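PDB 6GWI: putrescine aminotransferase from Halomonas elongata DSM 2581, which probably catalyses pyridoxal-5'-phosphate-dependent transfer of amino groups from amines such as putrescine to keto acceptors, as a class-III aminotransferase. Local coordinates for residues A97-L100 with C101-P105; I232-P235 with E236-P240; L334-L337 with E338-V342. All coordinates share one frame; numbering follows the deposited sequence.

Contact 1: A97-L100 with C101-P105; sequences AEKL and CDLAP
Glu-98 swings CG opposite its amide nitrogen (chi1 178°) and runs out from the helix, while Asp-102, one turn on, has CG anti to its carbonyl carbon (chi1 -67°). That first torsion lays the aspartate back over the preceding turn, its carboxylate against Glu-98 O with OD1 3.1 Å from that oxygen. Between the side chains, OD2 of Asp-102 meets the methylene CG of Glu-98 at 3.8 Å, and the two carboxylate planes stand 73° apart. OD2 of Asp-102 remains 4.5 Å from OE2 of Glu-98.

Beneath these side chains runs the last full turn of helix 91-103. Cys-101 N donates to Ala-97 O at 3.0 Å, Asp-102 N to Glu-98 O at 3.0 Å, and Leu-103 N to Lys-99 O at 3.1 Å. The ladder then frays: Leu-100 O receives only weak bonds, from Leu-103 N and from Ala-104 N, where the chain leaves helical geometry. Leu-103 lies back along the helix, its CG 3.4 Å from Lys-99 O. Lys-99 itself sends its amine to Glu-338 on helix 324-339, Leu-100 packs on Phe-113 of strand 108-114, and Ala-97 and Cys-101 rest against His-14 of the second subunit.

The Asp-102 carboxylate gains no hydrogen bond from Glu-98: its oxygens and Glu-98 O are all acceptors. Two like charges close to the C-terminal end of a helix would be expected to raise each other's pKa somewhat, and the poor order of the solvent-exposed Asp-102 is consistent with a carboxylate that is loosely held.

Contact 2: I232-P235 with E236-P240; sequences IMPP and ESYWP
The rings of Tyr-238 and Trp-239 both meet Pro-234, which approaches each obliquely: its CB lies 3.7 Å from Tyr-238 CD2, and its CG 3.8 Å from Trp-239 NE1. The two aromatics also meet one another, CE2 of Tyr-238 standing 3.9 Å above the plane of the indole, over its centre, while NE1 of Trp-239 lies at the tyrosine edge, in its plane. The first torsion of Tyr-238, with CG anti to the backbone N (chi1 177°), places the ring beside Pro-234. Its CB, set by the backbone, lies 3.3 Å from Pro-235 O.

That carbonyl lies at the entry to helix 238-248. Tyr-238 N donates to Pro-235 O over 3.0 Å, nearly straight at hydrogen (165°) but from well above the carbonyl plane. A water donates to the same oxygen and accepts from Trp-239 N at 3.0 Å, so that it bridges two groups too far apart to bond directly.

The chain here passes from the loop following strand 217-222 into helix 238-248. Phe-220 of that strand packs on both aromatic residues. Tyr-238 OH bonds Arg-146, and Trp-239 NE1 bonds Pro-224 O; from helix 194-212, Phe-197 packs on Pro-235 and Glu-195 O holds the hydroxyl of Ser-237.

Contact 3: L334-L337 with E338-V342; sequences LELL and EAEGV
Leu-337 O takes the amide of Val-342 at 2.9 Å in the carbonyl plane, and Gly-341 N bonds Glu-338 O at 3.1 Å, a Schellman motif that ends helix 324-339 with Gly-341 at positive phi (64°) as its C-prime residue. Before it, regular helical bonds run to the amides of Glu-338, Ala-339 and Glu-340, the last reaching Leu-336 O at 2.9 Å.

The reversal returns Val-342 onto the helix just ended: its CG1, anti to the backbone N (chi1 174°), touches Leu-337 CD2 at 3.6 Å, the two side chains crossing at a slant. Leu-336 and Glu-340 lie alongside each other and point the same way. CG of Glu-340 sits 3.4 Å from Leu-336 O, and OE2 is 4.0 Å from Leu-336 CD2.

Arg-65 forms a salt bridge with OE2 of Glu-340 and also packs on Leu-336. Were Glu-340 replaced by an alanine, Arg-65 would probably lose this carboxylate and one flank of Leu-336 its neighbour. Glu-338 pairs instead with Lys-99 of helix 91-103. The helix end therefore combines an apolar clasp of Leu-337 and Val-342 with two acids whose charges are probably offset by Arg-65 and Lys-99.

Overall arrangement
Contacts 1 and 3 belong together: their centres are 14 Å apart, and each lies at the C-terminal end of one of two helices, 91-103 and 324-339, that pack side by side. A salt bridge from Lys-99 to Glu-338 joins them nearer the surface, and leucines deeper down, where CD2 of Leu-100 meets CD1 of Leu-334 at 3.9 Å. Both are partly buried, but they end differently, contact 1 by weakening bonds and contact 3 by a glycine reversal leading into helix 342-359. Contact 2 is the buried one, 26 and 28 Å from the others between centres. It opens a helix rather than closing one, and relies on prolines, aromatic rings and a bridging water.

Contact 1: A97-L100 with C101-P105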
loop_
_atom_site.group_PDB
_atom_site.type_symbol
_atom_site.label_atom_id
_atom_site.label_comp_id
_atom_site.label_asym_id
_atom_site.label_seq_id
_atom_site.Cartn_x
_atom_site.Cartn_y
_atom_site.Cartn_z
ATOM N N ALA B 97 11.940 11.909 8.001
ATOM C CA ALA B 97 12.865 11.917 6.873
ATOM C C ALA B 97 14.268 12.319 7.313
ATOM O O ALA B 97 15.262 11.760 6.836
ATOM C CB ALA B 97 12.350 12.855 5.781
ATOM N N GLU B 98 14.371 13.306 8.207
ATOM C CA GLU B 98 15.675 13.680 8.740
ATOM C C GLU B 98 16.328 12.497 9.444
ATOM O O GLU B 98 17.458 12.108 9.122
ATOM C CB GLU B 98 15.531 14.861 9.701
ATOM C CG GLU B 98 16.838 15.295 10.348
ATOM C CD GLU B 98 16.657 16.415 11.356
ATOM O OE1 GLU B 98 15.552 16.538 11.926
ATOM O OE2 GLU B 98 17.624 17.173 11.579
ATOM N N LYS B 99 15.619 11.901 10.405
ATOM C CA LYS B 99 16.184 10.799 11.175
ATOM C C LYS B 99 16.557 9.631 10.272
ATOM O O LYS B 99 17.637 9.044 10.414
ATOM C CB LYS B 99 15.178 10.353 12.240
ATOM C CG LYS B 99 15.713 9.345 13.242
ATOM C CD LYS B 99 16.738 9.993 14.148
ATOM C CE LYS B 99 17.092 9.104 15.317
ATOM N NZ LYS B 99 18.166 9.716 16.148
ATOM N N LEU B 100 15.677 9.284 9.329
ATOM C CA LEU B 100 15.924 8.137 8.462
ATOM C C LEU B 100 17.166 8.343 7.609
ATOM O O LEU B 100 18.011 7.450 7.490
ATOM C CB LEU B 100 14.720 7.894 7.555
ATOM C CG LEU B 100 13.739 6.786 7.921
ATOM C CD1 LEU B 100 12.626 6.774 6.881
ATOM C CD2 LEU B 100 14.420 5.427 8.016
ATOM N N CYS B 101 17.266 9.507 6.968
ATOM C CA CYS B 101 18.393 9.765 6.084
ATOM C C CYS B 101 19.692 9.883 6.865
ATOM O O CYS B 101 20.757 9.536 6.344
ATOM C CB CYS B 101 18.111 11.022 5.264
ATOM S SG CYS B 101 16.650 10.834 4.199
ATOM N N ASP B 102 19.626 10.349 8.116
ATOM C CA ASP B 102 20.820 10.378 8.953
ATOM C C ASP B 102 21.303 8.969 9.282
ATOM O O ASP B 102 22.511 8.752 9.435
ATOM C CB ASP B 102 20.546 11.164 10.235
ATOM C CG ASP B 102 20.314 12.644 9.975
ATOM O OD1 ASP B 102 20.401 13.070 8.803
ATOM O OD2 ASP B 102 20.038 13.382 10.944
ATOM N N LEU B 103 20.388 7.999 9.368
ATOM C CA LEU B 103 20.785 6.622 9.629
ATOM C C LEU B 103 21.196 5.890 8.360
ATOM O O LEU B 103 21.908 4.883 8.442
ATOM C CB LEU B 103 19.643 5.853 10.300
ATOM C CG LEU B 103 19.214 6.293 11.700
ATOM C CD1 LEU B 103 17.877 5.664 12.060
ATOM C CD2 LEU B 103 20.270 5.918 12.724
ATOM N N ALA B 104 20.787 6.383 7.192
ATOM C CA ALA B 104 21.072 5.692 5.950
ATOM C C ALA B 104 22.560 5.788 5.618
ATOM O O ALA B 104 23.265 6.667 6.118
ATOM C CB ALA B 104 20.239 6.289 4.816
ATOM N N PRO B 105 23.059 4.893 4.766
ATOM C CA PRO B 105 24.454 4.991 4.323
ATOM C C PRO B 105 24.728 6.305 3.613
ATOM O O PRO B 105 23.825 7.076 3.281
ATOM C CB PRO B 105 24.613 3.802 3.368
ATOM C CG PRO B 105 23.570 2.846 3.789
ATOM C CD PRO B 105 22.407 3.679 4.243
#

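Contact 2: I232-P235 with E236-P240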
loop_
_atom_site.group_PDB
_atom_site.type_symbol
_atom_site.label_atom_id
_atom_site.label_comp_id
_atom_site.label_asym_id
_atom_site.label_seq_id
_atom_site.Cartn_x
_atom_site.Cartn_y
_atom_site.Cartn_z
ATOM N N ILE B 232 17.731 -17.168 3.701
ATOM C CA ILE B 232 18.858 -17.734 2.972
ATOM C C ILE B 232 19.976 -16.700 2.984
ATOM O O ILE B 232 19.964 -15.743 2.205
ATOM C CB ILE B 232 18.465 -18.125 1.545
ATOM C CG1 ILE B 232 17.290 -19.104 1.586
ATOM C CG2 ILE B 232 19.656 -18.730 0.811
ATOM C CD1 ILE B 232 16.742 -19.453 0.236
ATOM N N MET B 233 20.941 -16.884 3.869
ATOM C CA MET B 233 22.139 -16.056 3.838
ATOM C C MET B 233 23.067 -16.554 2.736
ATOM O O MET B 233 23.328 -17.759 2.653
ATOM C CB MET B 233 22.851 -16.091 5.184
ATOM C CG MET B 233 21.976 -15.649 6.344
ATOM S SD MET B 233 21.571 -17.001 7.462
ATOM C CE MET B 233 20.177 -16.311 8.351
ATOM N N PRO B 234 23.573 -15.678 1.874
ATOM C CA PRO B 234 24.431 -16.136 0.782
ATOM C C PRO B 234 25.818 -16.474 1.291
ATOM O O PRO B 234 26.195 -16.077 2.404
ATOM C CB PRO B 234 24.464 -14.930 -0.168
ATOM C CG PRO B 234 24.323 -13.760 0.739
ATOM C CD PRO B 234 23.414 -14.209 1.866
ATOM N N PRO B 235 26.596 -17.237 0.525
ATOM C CA PRO B 235 28.012 -17.409 0.870
ATOM C C PRO B 235 28.710 -16.062 0.973
ATOM O O PRO B 235 28.305 -15.077 0.350
ATOM C CB PRO B 235 28.569 -18.248 -0.287
ATOM C CG PRO B 235 27.383 -18.931 -0.885
ATOM C CD PRO B 235 26.202 -18.029 -0.656
ATOM N N GLU B 236 29.768 -16.023 1.785
ATOM C CA GLU B 236 30.502 -14.780 1.990
ATOM C C GLU B 236 31.134 -14.267 0.704
ATOM O O GLU B 236 31.431 -13.071 0.608
ATOM C CB GLU B 236 31.569 -14.977 3.068
ATOM C CG GLU B 236 30.990 -15.236 4.451
ATOM C CD GLU B 236 32.054 -15.492 5.501
ATOM O OE1 GLU B 236 33.250 -15.300 5.201
ATOM O OE2 GLU B 236 31.689 -15.885 6.630
ATOM N N SER B 237 31.344 -15.141 -0.281
ATOM C CA SER B 237 31.904 -14.751 -1.568
ATOM C C SER B 237 30.893 -14.061 -2.476
ATOM O O SER B 237 31.295 -13.438 -3.465
ATOM C CB SER B 237 32.459 -15.984 -2.286
ATOM O OG SER B 237 31.416 -16.895 -2.593
ATOM N N TYR B 238 29.599 -14.152 -2.169
ATOM C CA TYR B 238 28.581 -13.744 -3.130
ATOM C C TYR B 238 28.590 -12.235 -3.348
ATOM O O TYR B 238 28.766 -11.761 -4.477
ATOM C CB TYR B 238 27.204 -14.220 -2.663
ATOM C CG TYR B 238 26.070 -13.776 -3.561
ATOM C CD1 TYR B 238 25.891 -14.340 -4.817
ATOM C CD2 TYR B 238 25.173 -12.798 -3.146
ATOM C CE1 TYR B 238 24.852 -13.938 -5.640
ATOM C CE2 TYR B 238 24.129 -12.391 -3.960
ATOM C CZ TYR B 238 23.973 -12.962 -5.204
ATOM O OH TYR B 238 22.935 -12.554 -6.009
ATOM N N TRP B 239 28.391 -11.463 -2.288
ATOM C CA TRP B 239 28.194 -10.031 -2.469
ATOM C C TRP B 239 29.465 -9.324 -2.931
ATOM O O TRP B 239 29.375 -8.386 -3.733
ATOM C CB TRP B 239 27.654 -9.399 -1.184
ATOM C CG TRP B 239 26.155 -9.533 -1.076
ATOM C CD1 TRP B 239 25.455 -10.225 -0.129
ATOM C CD2 TRP B 239 25.181 -8.983 -1.973
ATOM N NE1 TRP B 239 24.105 -10.127 -0.373
ATOM C CE2 TRP B 239 23.911 -9.371 -1.500
ATOM C CE3 TRP B 239 25.259 -8.196 -3.126
ATOM C CZ2 TRP B 239 22.730 -8.997 -2.138
ATOM C CZ3 TRP B 239 24.085 -7.824 -3.757
ATOM C CH2 TRP B 239 22.837 -8.227 -3.264
ATOM N N PRO B 240 30.656 -9.720 -2.461
ATOM C CA PRO B 240 31.875 -9.133 -3.045
ATOM C C PRO B 240 31.980 -9.374 -4.538
ATOM O O PRO B 240 32.400 -8.482 -5.284
ATOM C CB PRO B 240 33.007 -9.836 -2.279
ATOM C CG PRO B 240 32.394 -10.221 -0.981
ATOM C CD PRO B 240 30.974 -10.610 -1.329
HETATM O O HOH W 1 27.956 -12.346 0.565
#

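Contact 3: L334-L337 with E338-V342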
loop_
_atom_site.group_PDB
_atom_site.type_symbol
_atom_site.label_atom_id
_atom_site.label_comp_id
_atom_site.label_asym_id
_atom_site.label_seq_id
_atom_site.Cartn_x
_atom_site.Cartn_y
_atom_site.Cartn_z
ATOM N N LEU B 334 12.440 4.535 15.789
ATOM C CA LEU B 334 13.852 4.702 15.459
ATOM C C LEU B 334 14.627 5.323 16.619
ATOM O O LEU B 334 15.745 4.896 16.924
ATOM C CB LEU B 334 14.009 5.556 14.202
ATOM C CG LEU B 334 13.370 5.024 12.919
ATOM C CD1 LEU B 334 13.573 6.023 11.793
ATOM C CD2 LEU B 334 13.949 3.667 12.550
ATOM N N GLU B 335 14.060 6.350 17.262
ATOM C CA GLU B 335 14.745 6.994 18.381
ATOM C C GLU B 335 15.003 6.006 19.513
ATOM O O GLU B 335 16.054 6.052 20.164
ATOM C CB GLU B 335 13.924 8.178 18.890
ATOM C CG GLU B 335 13.905 9.378 17.956
ATOM C CD GLU B 335 12.815 10.379 18.306
ATOM O OE1 GLU B 335 11.933 10.051 19.128
ATOM O OE2 GLU B 335 12.833 11.497 17.748
ATOM N N LEU B 336 14.040 5.118 19.778
ATOM C CA LEU B 336 14.210 4.121 20.829
ATOM C C LEU B 336 15.238 3.072 20.425
ATOM O O LEU B 336 16.125 2.721 21.213
ATOM C CB LEU B 336 12.868 3.459 21.137
ATOM C CG LEU B 336 11.844 4.341 21.849
ATOM C CD1 LEU B 336 10.483 3.668 21.848
ATOM C CD2 LEU B 336 12.297 4.642 23.268
ATOM N N LEU B 337 15.139 2.561 19.193
ATOM C CA LEU B 337 16.118 1.591 18.717
ATOM C C LEU B 337 17.530 2.130 18.884
ATOM O O LEU B 337 18.444 1.395 19.277
ATOM C CB LEU B 337 15.866 1.251 17.249
ATOM C CG LEU B 337 14.723 0.291 16.930
ATOM C CD1 LEU B 337 14.417 0.312 15.438
ATOM C CD2 LEU B 337 15.067 -1.111 17.389
ATOM N N GLU B 338 17.722 3.417 18.589
ATOM C CA GLU B 338 19.038 4.036 18.684
ATOM C C GLU B 338 19.406 4.353 20.130
ATOM O O GLU B 338 20.506 4.019 20.584
ATOM C CB GLU B 338 19.069 5.311 17.837
ATOM C CG GLU B 338 20.439 5.955 17.720
ATOM C CD GLU B 338 20.448 7.140 16.773
ATOM O OE1 GLU B 338 19.412 7.829 16.668
ATOM O OE2 GLU B 338 21.492 7.381 16.132
ATOM N N ALA B 339 18.501 5.007 20.865
ATOM C CA ALA B 339 18.830 5.448 22.216
ATOM C C ALA B 339 19.092 4.272 23.145
ATOM O O ALA B 339 19.907 4.378 24.066
ATOM C CB ALA B 339 17.706 6.317 22.781
ATOM N N GLU B 340 18.408 3.153 22.929
ATOM C CA GLU B 340 18.580 1.970 23.759
ATOM C C GLU B 340 19.603 0.994 23.185
ATOM O O GLU B 340 19.755 -0.108 23.722
ATOM C CB GLU B 340 17.231 1.273 23.951
ATOM C CG GLU B 340 16.169 2.179 24.556
ATOM C CD GLU B 340 14.881 1.447 24.864
ATOM O OE1 GLU B 340 14.693 0.328 24.344
ATOM O OE2 GLU B 340 14.054 1.993 25.627
ATOM N N GLY B 341 20.295 1.369 22.111
ATOM C CA GLY B 341 21.371 0.549 21.575
ATOM C C GLY B 341 20.934 -0.801 21.056
ATOM O O GLY B 341 21.721 -1.754 21.085
ATOM N N VAL B 342 19.704 -0.901 20.546
ATOM C CA VAL B 342 19.143 -2.199 20.183
ATOM C C VAL B 342 19.924 -2.827 19.032
ATOM O O VAL B 342 20.173 -4.039 19.028
ATOM C CB VAL B 342 17.645 -2.051 19.850
ATOM C CG1 VAL B 342 17.064 -3.356 19.319
ATOM C CG2 VAL B 342 16.867 -1.586 21.085
#